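Local coordinates for acyl-CoA thioester hydrolase HI0827 (Haemophilus influenzae Rd KW20, PDB 3BJK), which is a hexameric, hotdog-fold thioesterase that hydrolyses a broad range of acyl-coenzyme A thioesters, probably including those of long-chain fatty acids, at residues Ala62-Asn67 with Asp116-Phe121; Val96-Lys101 with Tyr112-Ala117. The protein carries 1 engineered substitution. One frame throughout, in Å; residues are numbered along the deposited sequence.

Interaction 1: residues Ala62-Asn67 with Asp116-Phe121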
loop_
_atom_site.group_PDB
_atom_site.type_symbol
_atom_site.label_atom_id
_atom_site.label_comp_id
_atom_site.label_asym_id
_atom_site.label_seq_id
_atom_site.Cartn_x
_atom_site.Cartn_y
_atom_site.Cartn_z
ATOM N N ALA C 62 11.841 1.631 22.716
ATOM C CA ALA C 62 11.649 3.067 22.982
ATOM C C ALA C 62 12.171 3.953 21.893
ATOM O O ALA C 62 13.098 3.604 21.155
ATOM C CB ALA C 62 12.341 3.470 24.308
ATOM N N VAL C 63 11.543 5.122 21.790
ATOM C CA VAL C 63 12.094 6.235 21.039
ATOM C C VAL C 63 11.991 7.437 21.994
ATOM O O VAL C 63 10.937 8.013 22.182
ATOM C CB VAL C 63 11.333 6.548 19.751
ATOM C CG1 VAL C 63 12.114 7.570 18.970
ATOM C CG2 VAL C 63 11.106 5.309 18.915
ATOM N N GLU C 64 13.075 7.774 22.653
ATOM C CA GLU C 64 13.006 8.782 23.723
ATOM C C GLU C 64 12.771 10.188 23.161
ATOM O O GLU C 64 12.195 11.032 23.837
ATOM C CB GLU C 64 14.260 8.728 24.609
ATOM C CG GLU C 64 15.615 8.844 23.873
ATOM C CD GLU C 64 16.747 8.183 24.670
ATOM O OE1 GLU C 64 16.929 6.889 24.639
ATOM O OE2 GLU C 64 17.391 8.994 25.366
ATOM N N SER C 65 13.195 10.408 21.917
ATOM C CA SER C 65 13.029 11.709 21.260
ATOM C C SER C 65 12.919 11.577 19.767
ATOM O O SER C 65 13.571 10.742 19.190
ATOM C CB SER C 65 14.188 12.670 21.590
ATOM O OG SER C 65 15.412 12.141 21.084
ATOM N N MET C 66 12.096 12.428 19.146
ATOM C CA MET C 66 12.148 12.690 17.731
ATOM C C MET C 66 11.864 14.150 17.479
ATOM O O MET C 66 11.062 14.769 18.178
ATOM C CB MET C 66 11.116 11.948 16.923
ATOM C CG MET C 66 11.004 10.557 17.143
ATOM S SD MET C 66 9.775 9.936 15.935
ATOM C CE MET C 66 9.425 8.348 16.709
ATOM N N ASN C 67 12.544 14.685 16.489
ATOM C CA ASN C 67 12.379 16.078 16.086
ATOM C C ASN C 67 12.144 16.130 14.600
ATOM O O ASN C 67 12.942 15.591 13.838
ATOM C CB ASN C 67 13.609 16.905 16.471
ATOM C CG ASN C 67 13.809 16.970 17.950
ATOM O OD1 ASN C 67 13.114 17.713 18.619
ATOM N ND2 ASN C 67 14.710 16.131 18.488
ATOM N N ASP C 116 15.366 13.916 13.151
ATOM C CA ASP C 116 16.229 13.079 13.973
ATOM C C ASP C 116 15.420 12.315 15.011
ATOM O O ASP C 116 14.246 12.577 15.212
ATOM C CB ASP C 116 17.385 13.838 14.591
ATOM C CG ASP C 116 16.973 14.896 15.629
ATOM O OD1 ASP C 116 16.031 14.736 16.450
ATOM O OD2 ASP C 116 17.658 15.914 15.625
ATOM N N ALA C 117 16.065 11.332 15.619
ATOM C CA ALA C 117 15.444 10.556 16.679
ATOM C C ALA C 117 16.524 9.744 17.416
ATOM O O ALA C 117 17.596 9.435 16.865
ATOM C CB ALA C 117 14.398 9.659 16.096
ATOM N N VAL C 118 16.223 9.349 18.642
ATOM C CA VAL C 118 17.073 8.368 19.338
ATOM C C VAL C 118 16.214 7.154 19.708
ATOM O O VAL C 118 15.264 7.306 20.479
ATOM C CB VAL C 118 17.683 8.999 20.599
ATOM C CG1 VAL C 118 18.501 7.936 21.373
ATOM C CG2 VAL C 118 18.551 10.202 20.194
ATOM N N PHE C 119 16.555 6.003 19.113
ATOM C CA PHE C 119 15.853 4.727 19.233
ATOM C C PHE C 119 16.608 3.863 20.183
ATOM O O PHE C 119 17.829 3.919 20.231
ATOM C CB PHE C 119 15.825 3.966 17.898
ATOM C CG PHE C 119 14.756 4.441 16.934
ATOM C CD1 PHE C 119 14.920 5.610 16.201
ATOM C CD2 PHE C 119 13.623 3.682 16.719
ATOM C CE1 PHE C 119 13.915 6.037 15.357
ATOM C CE2 PHE C 119 12.670 4.082 15.892
ATOM C CZ PHE C 119 12.801 5.266 15.196
ATOM N N THR C 120 15.872 3.039 20.900
ATOM C CA THR C 120 16.419 1.924 21.680
ATOM C C THR C 120 15.791 0.586 21.217
ATOM O O THR C 120 14.561 0.402 21.198
ATOM C CB THR C 120 16.172 2.099 23.214
ATOM O OG1 THR C 120 16.476 3.441 23.616
ATOM C CG2 THR C 120 16.932 1.049 24.014
ATOM N N PHE C 121 16.669 -0.363 20.928
ATOM C CA PHE C 121 16.299 -1.693 20.505
ATOM C C PHE C 121 16.774 -2.694 21.520
ATOM O O PHE C 121 17.702 -2.431 22.255
ATOM C CB PHE C 121 17.008 -2.023 19.186
ATOM C CG PHE C 121 16.701 -1.049 18.095
ATOM C CD1 PHE C 121 15.587 -1.239 17.282
ATOM C CD2 PHE C 121 17.469 0.073 17.927
ATOM C CE1 PHE C 121 15.268 -0.371 16.304
ATOM C CE2 PHE C 121 17.136 0.995 16.925
ATOM C CZ PHE C 121 16.036 0.748 16.104
HETATM O O HOH W 1 15.335 5.793 22.897
HETATM O O HOH W 2 17.625 4.375 25.853
HETATM O O HOH W 3 16.370 13.034 18.604
#
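Two first torsions bring Asn-67 and Asp-116 together. CG of Asn-67 is beside its backbone N (chi1 -64°), and CG of Asp-116 sits between its N and carbonyl carbon (chi1 66°). Asn-67 ND2 then gives a nearly straight hydrogen bond to Asp-116 OD1, at 2.8 Å. The acceptor uses its syn lone pair and lies in the amide plane of Asn-67. The amide and carboxylate planes are almost perpendicular, 86° apart. Asp-116 OD1 also accepts a hydrogen bond from a water, at 2.8 Å, and that water hydrogen-bonds to Ser-65 OG. The same two residues, Asn-67 and Asp-116, exchange backbone bonds in both directions.

The strands 58-68 and 111-123 are antiparallel neighbours in the hotdog sheet, which wraps around helix 35-54. Val-63, Met-66, Ala-117 and Phe-119 occupy one face, where Met-66 touches Met-39 of that helix and Phe-119 touches Met-42. Val-63 CG2 lies over the Phe-119 ring, 4.0 Å from its centroid, in a CH-pi contact offset toward the rim. Met-66 CG packs on Ala-117 CB at 3.7 Å. Strand 58-68 also pairs antiparallel with a strand of the second subunit, which continues the sheet across the interface.

Between Val-63 and Met-66 the register slips by one residue. Here Val-118 O accepts a weak bond from Glu-64 N, while Val-118 N gives a sounder one to Ser-65 O at 3.0 Å. Glu-64 CD rests against Val-118 CG1, at 3.7 Å. Two waters join Glu-64 OE1 to Thr-120 OG1; both donate to OE1, and one also accepts from Glu-64 N.

Interaction 2: residues Val96-Lys101 with Tyr112-Ala117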
loop_
_atom_site.group_PDB
_atom_site.type_symbol
_atom_site.label_atom_id
_atom_site.label_comp_id
_atom_site.label_asym_id
_atom_site.label_seq_id
_atom_site.Cartn_x
_atom_site.Cartn_y
_atom_site.Cartn_z
ATOM N N VAL C 96 19.380 8.356 14.930
ATOM C CA VAL C 96 19.107 8.380 13.485
ATOM C C VAL C 96 18.880 9.820 13.035
ATOM O O VAL C 96 18.165 10.569 13.717
ATOM C CB VAL C 96 17.858 7.512 13.175
ATOM C CG1 VAL C 96 17.475 7.553 11.687
ATOM C CG2 VAL C 96 18.092 6.084 13.633
ATOM N N GLU C 97 19.587 10.249 11.982
ATOM C CA GLU C 97 19.299 11.492 11.284
ATOM C C GLU C 97 18.820 11.179 9.869
ATOM O O GLU C 97 19.391 10.294 9.163
ATOM C CB GLU C 97 20.510 12.342 11.136
ATOM C CG GLU C 97 21.209 12.731 12.436
ATOM C CD GLU C 97 22.324 13.753 12.211
ATOM O OE1 GLU C 97 22.946 13.782 11.110
ATOM O OE2 GLU C 97 22.598 14.535 13.154
ATOM N N VAL C 98 17.740 11.865 9.500
ATOM C CA VAL C 98 17.185 11.875 8.132
ATOM C C VAL C 98 17.591 13.091 7.376
ATOM O O VAL C 98 17.429 14.216 7.844
ATOM C CB VAL C 98 15.662 11.740 8.100
ATOM C CG1 VAL C 98 15.203 11.558 6.673
ATOM C CG2 VAL C 98 15.203 10.562 8.944
ATOM N N TRP C 99 18.199 12.829 6.220
ATOM C CA TRP C 99 18.742 13.829 5.366
ATOM C C TRP C 99 18.096 13.655 3.984
ATOM O O TRP C 99 17.823 12.536 3.543
ATOM C CB TRP C 99 20.267 13.656 5.256
ATOM C CG TRP C 99 21.064 14.110 6.466
ATOM C CD1 TRP C 99 21.224 13.446 7.668
ATOM C CD2 TRP C 99 21.825 15.289 6.558
ATOM N NE1 TRP C 99 22.024 14.165 8.485
ATOM C CE2 TRP C 99 22.412 15.307 7.845
ATOM C CE3 TRP C 99 22.072 16.360 5.679
ATOM C CZ2 TRP C 99 23.213 16.349 8.274
ATOM C CZ3 TRP C 99 22.876 17.401 6.114
ATOM C CH2 TRP C 99 23.447 17.380 7.401
ATOM N N VAL C 100 17.882 14.777 3.339
ATOM C CA VAL C 100 17.365 14.865 1.974
ATOM C C VAL C 100 18.443 15.421 1.031
ATOM O O VAL C 100 19.288 16.245 1.417
ATOM C CB VAL C 100 16.094 15.785 1.944
ATOM C CG1 VAL C 100 15.865 16.418 0.632
ATOM C CG2 VAL C 100 14.844 15.022 2.449
ATOM N N LYS C 101 18.392 14.955 -0.213
ATOM C CA LYS C 101 19.142 15.533 -1.338
ATOM C C LYS C 101 18.187 15.897 -2.483
ATOM O O LYS C 101 17.389 15.048 -2.921
ATOM C CB LYS C 101 20.194 14.521 -1.823
ATOM C CG LYS C 101 21.124 15.000 -2.953
ATOM C CD LYS C 101 22.034 13.832 -3.412
ATOM C CE LYS C 101 23.048 14.209 -4.404
ATOM N NZ LYS C 101 23.998 13.109 -4.764
ATOM N N TYR C 112 20.229 18.628 3.334
ATOM C CA TYR C 112 20.060 19.042 4.718
ATOM C C TYR C 112 19.280 18.050 5.568
ATOM O O TYR C 112 18.600 17.166 5.042
ATOM C CB TYR C 112 19.403 20.419 4.787
ATOM C CG TYR C 112 18.143 20.490 3.999
ATOM C CD1 TYR C 112 16.929 20.076 4.528
ATOM C CD2 TYR C 112 18.166 20.950 2.705
ATOM C CE1 TYR C 112 15.772 20.154 3.780
ATOM C CE2 TYR C 112 17.037 21.015 1.942
ATOM C CZ TYR C 112 15.833 20.637 2.470
ATOM O OH TYR C 112 14.709 20.739 1.648
ATOM N N CYS C 113 19.451 18.207 6.886
ATOM C CA CYS C 113 18.879 17.298 7.882
ATOM C C CYS C 113 17.428 17.722 8.099
ATOM O O CYS C 113 17.161 18.886 8.355
ATOM C CB CYS C 113 19.654 17.385 9.206
ATOM S SG CYS C 113 19.034 16.186 10.308
ATOM N N VAL C 114 16.511 16.805 7.890
ATOM C CA VAL C 114 15.085 17.073 8.044
ATOM C C VAL C 114 14.488 16.536 9.340
ATOM O O VAL C 114 13.521 17.095 9.814
ATOM C CB VAL C 114 14.254 16.547 6.803
ATOM C CG1 VAL C 114 14.636 17.332 5.604
ATOM C CG2 VAL C 114 14.445 15.061 6.550
ATOM N N THR C 115 15.064 15.468 9.894
ATOM C CA THR C 115 14.474 14.734 11.035
ATOM C C THR C 115 15.576 14.014 11.827
ATOM O O THR C 115 16.657 13.613 11.264
ATOM C CB THR C 115 13.416 13.621 10.572
ATOM O OG1 THR C 115 12.658 14.059 9.440
ATOM C CG2 THR C 115 12.457 13.280 11.683
ATOM N N ASP C 116 15.366 13.916 13.151
ATOM C CA ASP C 116 16.229 13.079 13.973
ATOM C C ASP C 116 15.420 12.315 15.011
ATOM O O ASP C 116 14.246 12.577 15.212
ATOM C CB ASP C 116 17.385 13.838 14.591
ATOM C CG ASP C 116 16.973 14.896 15.629
ATOM O OD1 ASP C 116 16.031 14.736 16.450
ATOM O OD2 ASP C 116 17.658 15.914 15.625
ATOM N N ALA C 117 16.065 11.332 15.619
ATOM C CA ALA C 117 15.444 10.556 16.679
ATOM C C ALA C 117 16.524 9.744 17.416
ATOM O O ALA C 117 17.596 9.435 16.865
ATOM C CB ALA C 117 14.398 9.659 16.096
HETATM O O HOH W 4 20.264 16.004 14.955
#
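Val-98 O takes two backbone N-H groups from the opposite strand. Val-114 N lies 2.7 Å from Val-98 O; Thr-115 N makes a weak bond to the same Val-98 O, at 3.4 Å. Val-114 and Thr-115 thus both face Val-98, which makes a classic beta bulge and shifts the register by one. Val-98 N donates a hydrogen bond to Thr-115 O at 2.7 Å. On one side of the bulge, Val-96 and Ala-117 satisfy each other's N and O. On the other, Val-100 and Tyr-112 do the same.

These are the two arms of a beta hairpin, strands 91-101 and 111-123, inside the hotdog sheet. The backbones of Glu-97 and Trp-99 bond outward to Tyr-81 and Cys-79 of strand 77-87. Val-96, Val-98 and Thr-115 meet Met-42 of helix 35-54.

On the other face, Trp-99 NE1 bonds to Glu-97 OE1 at 2.8 Å. The oxygen lies in the ring plane, but the N-H reaches it from above the carboxylate plane. Glu-97 OE2 forms a salt bridge with Arg-10 and accepts a hydrogen bond from a water that also donates to Asp-116 OD2. Asp-116 OD1 is held by Asn-67 ND2.

Cys-113 CB lies over one face of Trp-99, 3.9 Å from the centroid of its six-membered ring. The Cys-113 first torsion (chi1 -175°) turns SG away from the backbone N, and SG lies over the five-membered ring of Trp-99, 4.3 Å from that centroid, as a sulfur-aromatic contact. Within the bulge, Val-114 CG2 packs on Val-98 CG1 at 3.6 Å. Cys-113 O is taken by Lys-70 NZ.

In the fold
After strand 15-21 and helix 35-54, strand 58-68 supplies residues 62-67. The chain then runs through strands 77-87 and 91-101 before returning along 111-123. Interaction 1 closes this long loop, with 48 residues between its segments. Interaction 2 closes a short hairpin, with 10 residues between its segments. That hairpin turn lies within the longer loop. Both contacts end on strand 111-123 and share Asp-116 and Ala-117. Strand 111-123 lies between 58-68 and 91-101 in the sheet. Contact centres are about 13 Å apart. Phe-119 and Val-96 pack where the two meet. Together they join three neighbouring strands of one sheet.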